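Local coordinates for protein transcriptional regulator of the TetR/AcrR family (PDB 3DCF) that probably binds operator DNA as a dimeric transcriptional repressor of the TetR/AcrR kind, at residues Y70-K73 with D77-F80; L111-T116 with Q205-L210. All blocks are in the same frame, centred on the assembly; numbering follows the deposited sequence.

Interaction 1 (Y70-K73 with D77-F80)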
ATOM      1  N   TYR A  70      22.943 -24.981  14.939  1.00 47.06           N
ATOM      2  CA  TYR A  70      21.847 -25.765  15.539  1.00 47.43           C
ATOM      3  C   TYR A  70      20.533 -24.979  15.550  1.00 47.53           C
ATOM      4  O   TYR A  70      19.488 -25.511  15.168  1.00 47.92           O
ATOM      5  CB  TYR A  70      22.208 -26.203  16.971  1.00 48.23           C
ATOM      6  CG  TYR A  70      21.136 -27.013  17.698  1.00 48.24           C
ATOM      7  CD1 TYR A  70      20.968 -28.384  17.452  1.00 50.62           C
ATOM      8  CD2 TYR A  70      20.303 -26.408  18.653  1.00 50.46           C
ATOM      9  CE1 TYR A  70      19.974 -29.142  18.140  1.00 50.27           C
ATOM     10  CE2 TYR A  70      19.309 -27.147  19.345  1.00 49.87           C
ATOM     11  CZ  TYR A  70      19.155 -28.514  19.082  1.00 50.66           C
ATOM     12  OH  TYR A  70      18.190 -29.241  19.743  1.00 50.34           O
ATOM     13  N   TYR A  71      20.609 -23.711  15.958  1.00 47.78           N
ATOM     14  CA  TYR A  71      19.449 -22.804  16.010  1.00 47.05           C
ATOM     15  C   TYR A  71      19.214 -22.067  14.667  1.00 46.29           C
ATOM     16  O   TYR A  71      18.082 -22.043  14.173  1.00 46.00           O
ATOM     17  CB  TYR A  71      19.598 -21.812  17.173  1.00 47.96           C
ATOM     18  CG  TYR A  71      19.772 -22.493  18.527  1.00 48.82           C
ATOM     19  CD1 TYR A  71      18.675 -23.051  19.204  1.00 49.99           C
ATOM     20  CD2 TYR A  71      21.034 -22.588  19.129  1.00 48.88           C
ATOM     21  CE1 TYR A  71      18.830 -23.692  20.465  1.00 50.54           C
ATOM     22  CE2 TYR A  71      21.207 -23.225  20.385  1.00 50.35           C
ATOM     23  CZ  TYR A  71      20.098 -23.767  21.048  1.00 50.98           C
ATOM     24  OH  TYR A  71      20.260 -24.389  22.267  1.00 51.10           O
ATOM     25  N   PHE A  72      20.271 -21.492  14.079  1.00 45.57           N
ATOM     26  CA  PHE A  72      20.162 -20.719  12.813  1.00 45.28           C
ATOM     27  C   PHE A  72      21.316 -20.978  11.847  1.00 45.23           C
ATOM     28  O   PHE A  72      22.474 -20.799  12.229  1.00 45.88           O
ATOM     29  CB  PHE A  72      20.089 -19.214  13.114  1.00 43.80           C
ATOM     30  CG  PHE A  72      18.952 -18.840  14.014  1.00 41.47           C
ATOM     31  CD1 PHE A  72      17.655 -18.774  13.514  1.00 36.23           C
ATOM     32  CD2 PHE A  72      19.171 -18.597  15.377  1.00 39.13           C
ATOM     33  CE1 PHE A  72      16.583 -18.452  14.351  1.00 37.84           C
ATOM     34  CE2 PHE A  72      18.107 -18.274  16.222  1.00 39.73           C
ATOM     35  CZ  PHE A  72      16.802 -18.197  15.703  1.00 39.32           C
ATOM     36  N   LYS A  73      20.990 -21.350  10.600  1.00 45.17           N
ATOM     37  CA  LYS A  73      21.991 -21.649   9.540  1.00 45.81           C
ATOM     38  C   LYS A  73      22.369 -20.496   8.602  1.00 45.54           C
ATOM     39  O   LYS A  73      23.284 -20.641   7.780  1.00 46.76           O
ATOM     40  CB  LYS A  73      21.588 -22.902   8.752  1.00 46.05           C
ATOM     41  CG  LYS A  73      21.689 -24.139   9.636  1.00 47.44           C
ATOM     42  CD  LYS A  73      21.194 -25.406   8.988  1.00 46.20           C
ATOM     43  CE  LYS A  73      21.521 -26.606   9.872  1.00 45.03           C
ATOM     44  NZ  LYS A  73      21.020 -26.464  11.268  1.00 41.08           N
ATOM     45  N   ASP A  77      17.685 -16.517   8.073  1.00 41.72           N
ATOM     46  CA  ASP A  77      16.873 -17.326   9.001  1.00 41.55           C
ATOM     47  C   ASP A  77      16.718 -16.621  10.360  1.00 41.22           C
ATOM     48  O   ASP A  77      15.691 -16.801  11.006  1.00 42.36           O
ATOM     49  CB  ASP A  77      17.460 -18.742   9.216  1.00 42.25           C
ATOM     50  CG  ASP A  77      17.449 -19.601   7.946  1.00 45.80           C
ATOM     51  OD1 ASP A  77      16.460 -19.537   7.173  1.00 48.91           O
ATOM     52  OD2 ASP A  77      18.429 -20.360   7.726  1.00 48.94           O
ATOM     53  N   VAL A  78      17.731 -15.848  10.789  1.00 39.95           N
ATOM     54  CA  VAL A  78      17.646 -15.039  12.022  1.00 39.46           C
ATOM     55  C   VAL A  78      16.672 -13.878  11.798  1.00 38.30           C
ATOM     56  O   VAL A  78      15.856 -13.582  12.675  1.00 36.98           O
ATOM     57  CB  VAL A  78      19.014 -14.475  12.495  1.00 39.40           C
ATOM     58  CG1 VAL A  78      18.841 -13.684  13.777  1.00 38.11           C
ATOM     59  CG2 VAL A  78      20.025 -15.604  12.720  1.00 38.98           C
ATOM     60  N   LEU A  79      16.749 -13.245  10.623  1.00 38.23           N
ATOM     61  CA  LEU A  79      15.842 -12.149  10.285  1.00 38.91           C
ATOM     62  C   LEU A  79      14.360 -12.589  10.212  1.00 39.53           C
ATOM     63  O   LEU A  79      13.476 -11.830  10.649  1.00 39.72           O
ATOM     64  CB  LEU A  79      16.271 -11.449   9.001  1.00 39.03           C
ATOM     65  CG  LEU A  79      15.569 -10.118   8.666  1.00 39.19           C
ATOM     66  CD1 LEU A  79      15.629  -9.069   9.798  1.00 38.38           C
ATOM     67  CD2 LEU A  79      16.180  -9.556   7.390  1.00 38.81           C
ATOM     68  N   PHE A  80      14.097 -13.795   9.691  1.00 39.20           N
ATOM     69  CA  PHE A  80      12.735 -14.366   9.677  1.00 38.78           C
ATOM     70  C   PHE A  80      12.205 -14.514  11.112  1.00 38.28           C
ATOM     71  O   PHE A  80      11.093 -14.072  11.417  1.00 38.51           O
ATOM     72  CB  PHE A  80      12.696 -15.723   8.954  1.00 39.87           C
ATOM     73  CG  PHE A  80      11.363 -16.430   9.066  1.00 39.80           C
ATOM     74  CD1 PHE A  80      10.274 -16.019   8.286  1.00 40.15           C
ATOM     75  CD2 PHE A  80      11.189 -17.494   9.970  1.00 41.71           C
ATOM     76  CE1 PHE A  80       9.011 -16.662   8.404  1.00 42.45           C
ATOM     77  CE2 PHE A  80       9.942 -18.147  10.098  1.00 41.11           C
ATOM     78  CZ  PHE A  80       8.850 -17.735   9.307  1.00 42.50           C
TER

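Interaction 2 (L111-T116 with Q205-L210)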
ATOM      1  N   LEU A 111      -8.597  -1.170  17.651  1.00 33.02           N
ATOM      2  CA  LEU A 111      -7.753  -2.006  16.764  1.00 33.10           C
ATOM      3  C   LEU A 111      -6.947  -1.178  15.747  1.00 32.51           C
ATOM      4  O   LEU A 111      -5.775  -1.483  15.511  1.00 32.33           O
ATOM      5  CB  LEU A 111      -8.592  -3.067  16.016  1.00 33.33           C
ATOM      6  CG  LEU A 111      -9.193  -4.236  16.813  1.00 33.89           C
ATOM      7  CD1 LEU A 111     -10.236  -4.988  15.958  1.00 30.70           C
ATOM      8  CD2 LEU A 111      -8.098  -5.168  17.321  1.00 32.38           C
ATOM      9  N   LEU A 112      -7.572  -0.146  15.169  1.00 32.18           N
ATOM     10  CA  LEU A 112      -6.911   0.748  14.196  1.00 32.32           C
ATOM     11  C   LEU A 112      -5.794   1.614  14.799  1.00 32.71           C
ATOM     12  O   LEU A 112      -4.751   1.819  14.159  1.00 32.11           O
ATOM     13  CB  LEU A 112      -7.942   1.634  13.477  1.00 31.89           C
ATOM     14  CG  LEU A 112      -8.880   0.892  12.510  1.00 33.52           C
ATOM     15  CD1 LEU A 112     -10.037   1.812  12.036  1.00 31.50           C
ATOM     16  CD2 LEU A 112      -8.114   0.303  11.302  1.00 29.17           C
ATOM     17  N   VAL A 113      -6.026   2.139  16.011  1.00 33.42           N
ATOM     18  CA  VAL A 113      -5.018   2.941  16.751  1.00 33.00           C
ATOM     19  C   VAL A 113      -3.808   2.057  17.081  1.00 33.18           C
ATOM     20  O   VAL A 113      -2.664   2.483  16.940  1.00 32.90           O
ATOM     21  CB  VAL A 113      -5.577   3.506  18.093  1.00 33.20           C
ATOM     22  CG1 VAL A 113      -4.467   4.207  18.899  1.00 31.98           C
ATOM     23  CG2 VAL A 113      -6.766   4.447  17.852  1.00 31.16           C
ATOM     24  N   GLU A 114      -4.091   0.836  17.535  1.00 33.99           N
ATOM     25  CA  GLU A 114      -3.065  -0.171  17.850  1.00 34.27           C
ATOM     26  C   GLU A 114      -2.279  -0.598  16.605  1.00 33.59           C
ATOM     27  O   GLU A 114      -1.059  -0.661  16.655  1.00 32.65           O
ATOM     28  CB  GLU A 114      -3.723  -1.404  18.512  1.00 34.70           C
ATOM     29  CG  GLU A 114      -2.809  -2.609  18.788  1.00 35.77           C
ATOM     30  CD  GLU A 114      -1.531  -2.231  19.520  1.00 39.94           C
ATOM     31  OE1 GLU A 114      -1.595  -1.543  20.556  1.00 43.32           O
ATOM     32  OE2 GLU A 114      -0.455  -2.615  19.043  1.00 44.89           O
ATOM     33  N   HIS A 115      -2.998  -0.889  15.517  1.00 33.87           N
ATOM     34  CA  HIS A 115      -2.397  -1.338  14.249  1.00 34.99           C
ATOM     35  C   HIS A 115      -1.461  -0.287  13.638  1.00 35.03           C
ATOM     36  O   HIS A 115      -0.331  -0.612  13.267  1.00 34.00           O
ATOM     37  CB  HIS A 115      -3.483  -1.771  13.249  1.00 35.21           C
ATOM     38  CG  HIS A 115      -2.943  -2.371  11.989  1.00 36.40           C
ATOM     39  ND1 HIS A 115      -2.327  -3.607  11.955  1.00 37.96           N
ATOM     40  CD2 HIS A 115      -2.942  -1.917  10.714  1.00 37.63           C
ATOM     41  CE1 HIS A 115      -1.955  -3.879  10.717  1.00 39.65           C
ATOM     42  NE2 HIS A 115      -2.316  -2.870   9.944  1.00 40.13           N
ATOM     43  N   THR A 116      -1.924   0.962  13.594  1.00 35.58           N
ATOM     44  CA  THR A 116      -1.138   2.095  13.070  1.00 36.24           C
ATOM     45  C   THR A 116       0.089   2.390  13.936  1.00 36.74           C
ATOM     46  O   THR A 116       1.166   2.641  13.393  1.00 36.55           O
ATOM     47  CB  THR A 116      -1.996   3.365  12.935  1.00 36.13           C
ATOM     48  OG1 THR A 116      -3.258   3.025  12.349  1.00 35.19           O
ATOM     49  CG2 THR A 116      -1.291   4.403  12.058  1.00 36.22           C
ATOM     50  N   GLN A 205      -4.815  11.563  13.952  1.00 34.51           N
ATOM     51  CA  GLN A 205      -5.460  12.158  12.764  1.00 33.90           C
ATOM     52  C   GLN A 205      -5.996  11.118  11.753  1.00 33.19           C
ATOM     53  O   GLN A 205      -7.122  11.265  11.259  1.00 33.16           O
ATOM     54  CB  GLN A 205      -4.529  13.168  12.083  1.00 33.97           C
ATOM     55  CG  GLN A 205      -4.318  14.429  12.906  1.00 33.25           C
ATOM     56  CD  GLN A 205      -3.420  15.474  12.242  1.00 34.06           C
ATOM     57  OE1 GLN A 205      -3.206  15.481  11.027  1.00 35.99           O
ATOM     58  NE2 GLN A 205      -2.906  16.384  13.055  1.00 35.43           N
ATOM     59  N   ILE A 206      -5.196  10.075  11.478  1.00 32.27           N
ATOM     60  CA  ILE A 206      -5.601   8.959  10.600  1.00 31.82           C
ATOM     61  C   ILE A 206      -6.854   8.274  11.163  1.00 31.97           C
ATOM     62  O   ILE A 206      -7.826   8.101  10.438  1.00 32.04           O
ATOM     63  CB  ILE A 206      -4.464   7.914  10.388  1.00 30.99           C
ATOM     64  CG1 ILE A 206      -3.386   8.482   9.463  1.00 30.12           C
ATOM     65  CG2 ILE A 206      -4.999   6.606   9.766  1.00 30.66           C
ATOM     66  CD1 ILE A 206      -2.136   7.606   9.349  1.00 30.28           C
ATOM     67  N   THR A 207      -6.822   7.909  12.447  1.00 32.49           N
ATOM     68  CA  THR A 207      -7.976   7.245  13.106  1.00 33.30           C
ATOM     69  C   THR A 207      -9.220   8.177  13.228  1.00 33.80           C
ATOM     70  O   THR A 207     -10.365   7.704  13.180  1.00 33.93           O
ATOM     71  CB  THR A 207      -7.598   6.599  14.472  1.00 32.99           C
ATOM     72  OG1 THR A 207      -7.137   7.605  15.379  1.00 32.59           O
ATOM     73  CG2 THR A 207      -6.519   5.523  14.286  1.00 29.04           C
ATOM     74  N   ARG A 208      -8.993   9.481  13.368  1.00 34.39           N
ATOM     75  CA  ARG A 208     -10.090  10.467  13.382  1.00 34.99           C
ATOM     76  C   ARG A 208     -10.671  10.673  11.967  1.00 35.56           C
ATOM     77  O   ARG A 208     -11.880  10.899  11.821  1.00 35.96           O
ATOM     78  CB  ARG A 208      -9.623  11.804  13.981  1.00 35.40           C
ATOM     79  CG  ARG A 208     -10.743  12.859  14.176  1.00 35.72           C
ATOM     80  CD  ARG A 208     -10.396  13.859  15.308  1.00 36.95           C
ATOM     81  NE  ARG A 208      -9.142  14.586  15.070  1.00 41.17           N
ATOM     82  CZ  ARG A 208      -9.000  15.723  14.372  1.00 43.84           C
ATOM     83  NH1 ARG A 208     -10.037  16.333  13.779  1.00 48.04           N
ATOM     84  NH2 ARG A 208      -7.776  16.253  14.246  1.00 42.51           N
ATOM     85  N   LEU A 209      -9.817  10.603  10.939  1.00 35.05           N
ATOM     86  CA  LEU A 209     -10.244  10.729   9.540  1.00 34.46           C
ATOM     87  C   LEU A 209     -11.130   9.552   9.132  1.00 34.68           C
ATOM     88  O   LEU A 209     -12.238   9.759   8.634  1.00 34.75           O
ATOM     89  CB  LEU A 209      -9.033  10.844   8.609  1.00 34.44           C
ATOM     90  CG  LEU A 209      -9.272  11.129   7.124  1.00 35.00           C
ATOM     91  CD1 LEU A 209      -9.954  12.476   6.910  1.00 33.79           C
ATOM     92  CD2 LEU A 209      -7.968  11.092   6.403  1.00 33.80           C
ATOM     93  N   LEU A 210     -10.663   8.328   9.386  1.00 35.03           N
ATOM     94  CA  LEU A 210     -11.408   7.095   9.027  1.00 34.93           C
ATOM     95  C   LEU A 210     -12.756   6.930   9.763  1.00 35.12           C
ATOM     96  O   LEU A 210     -13.714   6.421   9.185  1.00 34.55           O
ATOM     97  CB  LEU A 210     -10.523   5.847   9.245  1.00 34.28           C
ATOM     98  CG  LEU A 210      -9.193   5.773   8.446  1.00 35.15           C
ATOM     99  CD1 LEU A 210      -8.287   4.611   8.939  1.00 28.52           C
ATOM    100  CD2 LEU A 210      -9.428   5.711   6.941  1.00 29.44           C
TER

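Interaction 1 (Y70-K73 with D77-F80)
F72 and V78 supply the apolar part of this contact. The CG2 methyl of V78 stands 3.6 Å from CB of F72, and CG of the ring lies at the same distance from that methyl, so one methyl covers the root of the phenylalanine side chain while the two side chains cross at about a right angle. Both torsions serve the meeting: the ring carbon CG of F72 lies beside its own backbone N (chi1 -57°), and V78 has CG1 anti to the backbone N (chi1 -179°), which leaves CG2 as the branch that approaches F72. A second set of van der Waals contacts joins the ring to the backbone of the next helix: CD1 of F72 is 3.7 Å from the carbonyl O of D77, and CE1 of F72 stays within 3.8 Å of that same oxygen.

F72 is the last residue of the predicted helix-turn-helix motif, and the short loop after helix 65-71, the recognition helix by its place in the TetR fold, leads into helix 75-98. The contact packs the start of this loop against the first turns of helix 75-98, with R33 and I36 of helix 31-46 also touching F72 and A40 of that helix touching V78. Cutting F72 back to an alanine here would keep CB beside the V78 methyl, but the loss of the ring would probably open a gap against helix 31-46 and remove the cover over the D77 carbonyl.

Polar groups approach without bonding across the segments. D77 OD2 is 4.0 Å from the backbone N of K73, too far for a hydrogen bond. The aspartate instead forms a salt bridge through OD1 with R140 of helix 138-164, and the lysine chain bends and sends NZ back to the carbonyl O of Y69.

Interaction 2 (L111-T116 with Q205-L210)
V113 and T207 meet methyl to methyl, CG2 of V113 lying 3.7 Å from CG2 of T207. Their side chains cross at about a right angle at the closest backbone approach, where the two CA atoms of V113 and T207 are 6.4 Å apart. The threonine methyl also rests against the backbone of the opposing helix, 3.8 Å from N of V113 and 4.0 Å from C of L112. Further along, contact is looser: CG2 of T116 reaches CD1 of I206 at 4.3 Å.

Hydrogen bonds to carbonyls of their own helices satisfy the two threonine hydroxyls. With chi1 at 61°, T207 places OG1 between its backbone N and carbonyl carbon and turns CG2 to the other helix; OG1 is hydrogen-bonded to the carbonyl O of V203, with E204 O as a further partner. T116 OG1 donates to L112 O at 2.6 Å, tilted 25° from the carbonyl plane, while T116 N reaches the same oxygen from the opposite face. Two donors thus grip L112 O, and the OG1 bond holds the T116 side chain in the rotation that directs its methyl toward I206.

Beyond this shell, V203 touches both V113 and T116, and A184 of helix 173-185 also packs on T116. From the second subunit, Y214 packs on L112 and T179 on I206, so the contact lies beside the dimer interface. The segment axes approach to 9.8 Å and run roughly antiparallel, at 145°, joining an early and a late helix of the all-helical C-terminal domain characteristic of TetR-family regulators.

Interactions 1 and 2 occupy different parts of the chain, on opposite sides of its centre: their centres are 34 Å apart and their nearest atoms about 17 Å, so neither touches the other. Interaction 1 is local, with 3 residues between its segments, and sits at the C-terminal end of the predicted helix-turn-helix motif, whereas interaction 2 joins segments separated by 88 residues in the C-terminal domain, beside the second subunit. They are linked through the chain by helix 75-98, which carries 77-80 and is followed by helix 104-121, which carries 111-116. In TetR-family proteins this connection generally relays ligand-dependent movement to the DNA-binding domain; here such a relay is only inferred.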